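Local coordinates for lipolytic protein G-D-S-L family (Veillonella parvula DSM 2008, PDB 4RW0), which probably hydrolyses ester bonds as a lipase or acylhydrolase of the SGNH hydrolase clan, at residues Ser12-Arg23 / Val164-Met174. Sequence-based numbering, arbitrary orientation.
Sequences SITRGYDVPYGR and VHPNERGYRLM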
loop_
_atom_site.group_PDB
_atom_site.type_symbol
_atom_site.label_atom_id
_atom_site.label_comp_id
_atom_site.label_asym_id
_atom_site.label_seq_id
_atom_site.Cartn_x
_atom_site.Cartn_y
_atom_site.Cartn_z
ATOM N N SER A 12 7.868 4.280 -1.585
ATOM C CA SER A 12 9.004 3.333 -1.627
ATOM C C SER A 12 8.705 2.002 -0.981
ATOM O O SER A 12 9.315 1.007 -1.311
ATOM C CB SER A 12 10.206 4.015 -1.017
ATOM O OG SER A 12 9.833 4.234 0.310
ATOM N N ILE A 13 7.677 1.943 -0.139
ATOM C CA ILE A 13 7.318 0.706 0.544
ATOM C C ILE A 13 6.451 -0.153 -0.375
ATOM O O ILE A 13 6.356 -1.356 -0.215
ATOM C CB ILE A 13 6.625 1.014 1.903
ATOM C CG1 ILE A 13 7.636 1.628 2.872
ATOM C CG2 ILE A 13 6.051 -0.233 2.543
ATOM C CD1 ILE A 13 7.037 2.147 4.162
ATOM N N THR A 14 5.807 0.447 -1.362
ATOM C CA THR A 14 5.214 -0.320 -2.419
ATOM C C THR A 14 6.269 -0.662 -3.539
ATOM O O THR A 14 6.235 -1.741 -4.157
ATOM C CB THR A 14 4.040 0.474 -3.011
ATOM O OG1 THR A 14 2.993 0.510 -2.034
ATOM C CG2 THR A 14 3.548 -0.121 -4.312
ATOM N N ARG A 15 7.148 0.276 -3.839
ATOM C CA ARG A 15 8.201 0.052 -4.888
ATOM C C ARG A 15 9.142 -1.111 -4.421
ATOM O O ARG A 15 9.551 -1.934 -5.214
ATOM C CB ARG A 15 9.037 1.293 -5.085
ATOM C CG ARG A 15 9.670 1.449 -6.444
ATOM C CD ARG A 15 11.033 0.845 -6.486
ATOM N NE ARG A 15 12.058 1.536 -5.686
ATOM C CZ ARG A 15 13.224 0.956 -5.360
ATOM N NH1 ARG A 15 13.527 -0.279 -5.757
ATOM N NH2 ARG A 15 14.098 1.574 -4.597
ATOM N N GLY A 16 9.420 -1.196 -3.137
ATOM C CA GLY A 16 10.357 -2.197 -2.593
ATOM C C GLY A 16 11.785 -1.734 -2.293
ATOM O O GLY A 16 12.742 -2.415 -2.622
ATOM N N TYR A 17 11.905 -0.558 -1.697
ATOM C CA TYR A 17 13.135 -0.016 -1.281
ATOM C C TYR A 17 13.452 -0.727 0.036
ATOM O O TYR A 17 12.588 -0.748 0.986
ATOM C CB TYR A 17 13.015 1.500 -1.030
ATOM C CG TYR A 17 14.285 2.190 -0.570
ATOM C CD1 TYR A 17 15.182 2.723 -1.485
ATOM C CD2 TYR A 17 14.570 2.322 0.769
ATOM C CE1 TYR A 17 16.337 3.361 -1.059
ATOM C CE2 TYR A 17 15.736 2.937 1.212
ATOM C CZ TYR A 17 16.599 3.454 0.287
ATOM O OH TYR A 17 17.745 4.046 0.696
ATOM N N ASP A 18 14.631 -1.286 0.168
ATOM C CA ASP A 18 15.803 -1.210 -0.722
ATOM C C ASP A 18 16.402 -2.680 -0.854
ATOM O O ASP A 18 17.390 -3.055 -0.248
ATOM C CB ASP A 18 16.832 -0.368 0.054
ATOM C CG ASP A 18 18.151 -0.247 -0.663
ATOM O OD1 ASP A 18 18.150 -0.426 -1.902
ATOM O OD2 ASP A 18 19.171 -0.000 0.008
ATOM N N VAL A 19 15.693 -3.544 -1.523
ATOM C CA VAL A 19 16.046 -4.938 -1.615
ATOM C C VAL A 19 16.087 -5.238 -3.121
ATOM O O VAL A 19 15.579 -4.440 -3.933
ATOM C CB VAL A 19 15.018 -5.813 -0.913
ATOM C CG1 VAL A 19 14.956 -5.473 0.579
ATOM C CG2 VAL A 19 13.624 -5.645 -1.554
ATOM N N PRO A 20 16.712 -6.341 -3.500
ATOM C CA PRO A 20 16.794 -6.638 -4.938
ATOM C C PRO A 20 15.439 -6.791 -5.607
ATOM O O PRO A 20 14.447 -7.192 -4.994
ATOM C CB PRO A 20 17.607 -7.948 -4.988
ATOM C CG PRO A 20 18.456 -7.910 -3.730
ATOM C CD PRO A 20 17.518 -7.297 -2.682
ATOM N N TYR A 21 15.369 -6.422 -6.890
ATOM C CA TYR A 21 14.164 -6.546 -7.655
ATOM C C TYR A 21 13.736 -7.964 -7.611
ATOM O O TYR A 21 14.505 -8.830 -7.884
ATOM C CB TYR A 21 14.358 -6.057 -9.154
ATOM C CG TYR A 21 13.049 -6.137 -9.920
ATOM C CD1 TYR A 21 12.066 -5.138 -9.793
ATOM C CD2 TYR A 21 12.764 -7.221 -10.709
ATOM C CE1 TYR A 21 10.828 -5.253 -10.433
ATOM C CE2 TYR A 21 11.551 -7.328 -11.372
ATOM C CZ TYR A 21 10.606 -6.309 -11.246
ATOM O OH TYR A 21 9.411 -6.504 -11.845
ATOM N N GLY A 22 12.498 -8.222 -7.263
ATOM C CA GLY A 22 12.008 -9.566 -7.036
ATOM C C GLY A 22 11.765 -9.867 -5.561
ATOM O O GLY A 22 10.959 -10.726 -5.244
ATOM N N ARG A 23 12.295 -9.064 -4.720
ATOM C CA ARG A 23 12.075 -9.326 -3.327
ATOM C C ARG A 23 11.253 -8.334 -2.542
ATOM O O ARG A 23 11.033 -8.491 -1.340
ATOM C CB ARG A 23 13.427 -9.544 -2.665
ATOM C CG ARG A 23 13.984 -10.899 -3.070
ATOM C CD ARG A 23 15.431 -11.158 -2.699
ATOM N NE ARG A 23 15.804 -12.470 -3.221
ATOM C CZ ARG A 23 16.287 -13.471 -2.493
ATOM N NH1 ARG A 23 16.498 -13.320 -1.194
ATOM N NH2 ARG A 23 16.572 -14.628 -3.077
ATOM N N VAL A 164 11.360 3.430 8.784
ATOM C CA VAL A 164 10.115 2.976 8.132
ATOM C C VAL A 164 10.216 1.789 7.166
ATOM O O VAL A 164 9.247 1.056 6.950
ATOM C CB VAL A 164 9.384 4.121 7.359
ATOM C CG1 VAL A 164 8.928 5.181 8.342
ATOM C CG2 VAL A 164 10.259 4.741 6.270
ATOM N N HIS A 165 11.371 1.609 6.572
ATOM C CA HIS A 165 11.496 0.598 5.501
ATOM C C HIS A 165 11.625 -0.815 6.013
ATOM O O HIS A 165 12.502 -1.086 6.845
ATOM C CB HIS A 165 12.675 0.919 4.595
ATOM C CG HIS A 165 12.412 2.103 3.738
ATOM N ND1 HIS A 165 13.156 3.249 3.822
ATOM C CD2 HIS A 165 11.423 2.352 2.852
ATOM C CE1 HIS A 165 12.644 4.160 3.009
ATOM N NE2 HIS A 165 11.593 3.640 2.418
ATOM N N PRO A 166 10.762 -1.700 5.515
ATOM C CA PRO A 166 10.939 -3.092 5.804
ATOM C C PRO A 166 12.269 -3.619 5.294
ATOM O O PRO A 166 12.828 -3.089 4.318
ATOM C CB PRO A 166 9.743 -3.759 5.105
ATOM C CG PRO A 166 8.724 -2.656 4.930
ATOM C CD PRO A 166 9.575 -1.439 4.659
ATOM N N ASN A 167 12.833 -4.622 5.962
ATOM C CA ASN A 167 13.906 -5.421 5.364
ATOM C C ASN A 167 13.259 -6.597 4.567
ATOM O O ASN A 167 12.065 -6.667 4.483
ATOM C CB ASN A 167 14.895 -5.902 6.443
ATOM C CG ASN A 167 14.261 -6.870 7.397
ATOM O OD1 ASN A 167 13.272 -7.549 7.082
ATOM N ND2 ASN A 167 14.841 -6.973 8.583
ATOM N N GLU A 168 14.065 -7.526 4.019
ATOM C CA GLU A 168 13.543 -8.638 3.204
ATOM C C GLU A 168 12.563 -9.481 3.949
ATOM O O GLU A 168 11.617 -9.981 3.371
ATOM C CB GLU A 168 14.666 -9.535 2.705
ATOM C CG GLU A 168 15.411 -9.005 1.455
ATOM C CD GLU A 168 16.366 -10.027 0.841
ATOM O OE1 GLU A 168 16.010 -11.247 0.681
ATOM O OE2 GLU A 168 17.489 -9.626 0.437
ATOM N N ARG A 169 12.774 -9.687 5.257
ATOM C CA ARG A 169 11.813 -10.494 6.028
ATOM C C ARG A 169 10.498 -9.787 6.124
ATOM O O ARG A 169 9.453 -10.392 5.991
ATOM C CB ARG A 169 12.375 -10.854 7.442
ATOM C CG ARG A 169 11.343 -11.622 8.305
ATOM C CD ARG A 169 11.830 -12.033 9.698
ATOM N NE ARG A 169 12.880 -13.027 9.621
ATOM C CZ ARG A 169 14.136 -12.800 9.707
ATOM N NH1 ARG A 169 14.607 -11.593 9.937
ATOM N NH2 ARG A 169 14.971 -13.825 9.568
ATOM N N GLY A 170 10.553 -8.491 6.355
ATOM C CA GLY A 170 9.336 -7.700 6.464
ATOM C C GLY A 170 8.569 -7.710 5.155
ATOM O O GLY A 170 7.387 -7.807 5.147
ATOM N N TYR A 171 9.296 -7.654 4.025
ATOM C CA TYR A 171 8.607 -7.737 2.704
ATOM C C TYR A 171 7.994 -9.118 2.457
ATOM O O TYR A 171 6.891 -9.213 1.884
ATOM C CB TYR A 171 9.561 -7.341 1.596
ATOM C CG TYR A 171 9.782 -5.830 1.432
ATOM C CD1 TYR A 171 8.704 -5.016 1.295
ATOM C CD2 TYR A 171 11.037 -5.255 1.410
ATOM C CE1 TYR A 171 8.855 -3.641 1.184
ATOM C CE2 TYR A 171 11.239 -3.861 1.246
ATOM C CZ TYR A 171 10.120 -3.065 1.130
ATOM O OH TYR A 171 10.156 -1.697 0.928
ATOM N N ARG A 172 8.642 -10.220 2.932
ATOM C CA ARG A 172 8.016 -11.529 2.765
ATOM C C ARG A 172 6.703 -11.607 3.553
ATOM O O ARG A 172 5.672 -12.051 3.006
ATOM C CB ARG A 172 8.940 -12.674 3.179
ATOM C CG ARG A 172 10.162 -12.832 2.335
ATOM C CD ARG A 172 10.802 -14.212 2.568
ATOM N NE ARG A 172 11.303 -14.342 3.934
ATOM C CZ ARG A 172 12.461 -13.920 4.383
ATOM N NH1 ARG A 172 13.382 -13.389 3.581
ATOM N NH2 ARG A 172 12.778 -14.137 5.659
ATOM N N LEU A 173 6.717 -11.149 4.815
ATOM C CA LEU A 173 5.521 -11.205 5.640
ATOM C C LEU A 173 4.382 -10.358 5.038
ATOM O O LEU A 173 3.226 -10.744 5.051
ATOM C CB LEU A 173 5.818 -10.752 7.062
ATOM C CG LEU A 173 6.770 -11.691 7.859
ATOM C CD1 LEU A 173 7.099 -11.158 9.257
ATOM C CD2 LEU A 173 6.204 -13.085 7.980
HETATM N N MSE A 174 4.740 -9.223 4.448
HETATM C CA MSE A 174 3.732 -8.360 3.784
HETATM C C MSE A 174 3.175 -9.073 2.611
HETATM O O MSE A 174 2.007 -9.070 2.425
HETATM C CB MSE A 174 4.390 -7.016 3.405
HETATM C CG MSE A 174 4.660 -6.071 4.536
HETATM SE SE MSE A 174 5.554 -4.427 3.868
HETATM C CE MSE A 174 4.056 -3.543 2.907
HETATM O O HOH W 1 15.096 -2.032 3.034
HETATM O O HOH W 2 12.017 -10.197 0.602
#
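S12 and H165 meet because OG of S12 is tucked between its own backbone N and carbonyl carbon (chi1 64°), while the H165 ring swings beside its backbone N (chi1 -72°). S12 OG and H165 NE2 lie 2.8 Å apart, hydrogen-bonded at the ring edge and in its plane. S12 lies in GDSI, a variant of the GDSL motif that names the family. H165 lies in the loop just before helix 168-182. The pair is consistent with the nucleophile and general base of SGNH hydrolases. Y17 covers one face of H165 edge-to-face, its CD2 3.5 Å from CE1 of H165, with planes at 54°. CG2 of V164 lies over the opposite face, which probably limits the tilt of the ring between them.

Y171 reaches across to the loop after helix 12-15. Its OH donates to Y17 O at 2.6 Å, from above the carbonyl plane. V19 CG2 packs 4.0 Å from Y171 CD2. Farther out, R23 NH1 forms a salt bridge with E168 OE1 at 2.8 Å, on the syn side of the carboxylate. The guanidinium and carboxylate planes are nearly perpendicular. One water joins D18 N to P166 O, another R23 O to E168 O.

I13 CG2 touches CE of the selenomethionine M174 at 3.9 Å. Both side chains also reach M73 of strand 69-73. W25 of helix 25-32 packs on Y171 and M174, and L149 of helix 145-154 meets P166. The contact thus joins helix 12-15 and its following loop, after strand 4-10, to the H165 loop and first turns of helix 168-182.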